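Local coordinates for DynE8 (Micromonospora chersina, PDB 4AMM), which is an iterative polyketide synthase of enediyne biosynthesis whose acyltransferase domain, the part here, probably loads the acyl units used in chain building, at residues E227-A230 / G231-A234. Numbering follows the deposited sequence.
Sequences ELAA and GTGA
On one face of the A229 carbonyl plane, both polar groups of T232 arrive together. The backbone N of T232 stands above that plane, 40° out of it, and donates to A229 O at 2.9 Å. OG1 of T232 lies less far out, tilted by 30°, and donates to the same A229 O at 2.6 Å. At the neighbouring peptide, the CG2 methyl of T232 rests 3.4 Å from L228 O. One torsion explains this split: with chi1 at 68°, OG1 sits between the backbone N and the carbonyl carbon, and leaves CG2 anti to that carbon, beside the backbone N, where it meets L228 O.

The backbone bond closes a type II beta turn over A230 and G231, whose positive phi suits glycine; a CB there would clash with A230 O. OG1 of T232 is also an acceptor, 2.9 Å from A234 N, whose N-H it takes in an ST turn. Alongside, A229 CB lies 3.6 Å from A234 O.

Thus two successive turns lead from helix 222-229 into strand 235-241, within the ferredoxin-like small subdomain of the acyltransferase fold. Helix 251-264 backs the corner, V257 meeting T232 and A234, and R256 NH1 hydrogen-bonded to T232 O. Replacing T232 with a valine would probably cost A229 O its second donor and leave the A234 N-H without its acceptor, freeing the loop to shift. Chemically, a single hydroxyl that gives and accepts at once couples the last turn of the helix to the loop residue just before strand 235-241, and its donated proton, joined by the backbone N-H, satisfies a carbonyl that the ending helix no longer serves.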
loop_
_atom_site.group_PDB
_atom_site.type_symbol
_atom_site.label_atom_id
_atom_site.label_comp_id
_atom_site.label_asym_id
_atom_site.label_seq_id
_atom_site.Cartn_x
_atom_site.Cartn_y
_atom_site.Cartn_z
ATOM N N GLU A 227 16.427 19.159 11.856
ATOM C CA GLU A 227 17.198 19.747 12.987
ATOM C C GLU A 227 18.187 18.745 13.615
ATOM O O GLU A 227 19.352 19.100 13.829
ATOM C CB GLU A 227 16.200 20.235 14.040
ATOM C CG GLU A 227 16.881 20.962 15.235
ATOM C CD GLU A 227 15.924 21.141 16.415
ATOM O OE1 GLU A 227 15.126 22.083 16.364
ATOM O OE2 GLU A 227 15.969 20.334 17.391
ATOM N N LEU A 228 17.770 17.492 13.793
ATOM C CA LEU A 228 18.680 16.487 14.345
ATOM C C LEU A 228 19.836 16.186 13.397
ATOM O O LEU A 228 20.981 15.931 13.836
ATOM C CB LEU A 228 17.949 15.156 14.654
ATOM C CG LEU A 228 16.888 15.173 15.751
ATOM C CD1 LEU A 228 16.121 13.841 15.880
ATOM C CD2 LEU A 228 17.554 15.456 17.105
ATOM N N ALA A 229 19.554 16.182 12.098
ATOM C CA ALA A 229 20.552 15.820 11.107
ATOM C C ALA A 229 21.487 16.977 10.729
ATOM O O ALA A 229 22.521 16.736 10.072
ATOM C CB ALA A 229 19.879 15.294 9.833
ATOM N N ALA A 230 21.152 18.207 11.111
ATOM C CA ALA A 230 21.892 19.384 10.624
ATOM C C ALA A 230 23.334 19.341 11.074
ATOM O O ALA A 230 23.606 19.122 12.261
ATOM C CB ALA A 230 21.191 20.672 11.050
ATOM N N GLY A 231 24.253 19.404 10.125
ATOM C CA GLY A 231 25.684 19.417 10.412
ATOM C C GLY A 231 26.246 18.000 10.630
ATOM O O GLY A 231 27.451 17.832 10.834
ATOM N N THR A 232 25.408 16.981 10.607
ATOM C CA THR A 232 25.863 15.596 10.932
ATOM C C THR A 232 26.404 14.827 9.730
ATOM O O THR A 232 27.098 13.831 9.886
ATOM C CB THR A 232 24.809 14.740 11.521
ATOM O OG1 THR A 232 23.772 14.445 10.514
ATOM C CG2 THR A 232 24.183 15.321 12.765
ATOM N N GLY A 233 26.027 15.267 8.504
ATOM C CA GLY A 233 26.250 14.463 7.307
ATOM C C GLY A 233 25.107 13.543 6.936
ATOM O O GLY A 233 25.073 13.111 5.775
ATOM N N ALA A 234 24.254 13.207 7.888
ATOM C CA ALA A 234 23.090 12.391 7.493
ATOM C C ALA A 234 22.083 13.247 6.818
ATOM O O ALA A 234 22.021 14.465 7.040
ATOM C CB ALA A 234 22.490 11.811 8.778
#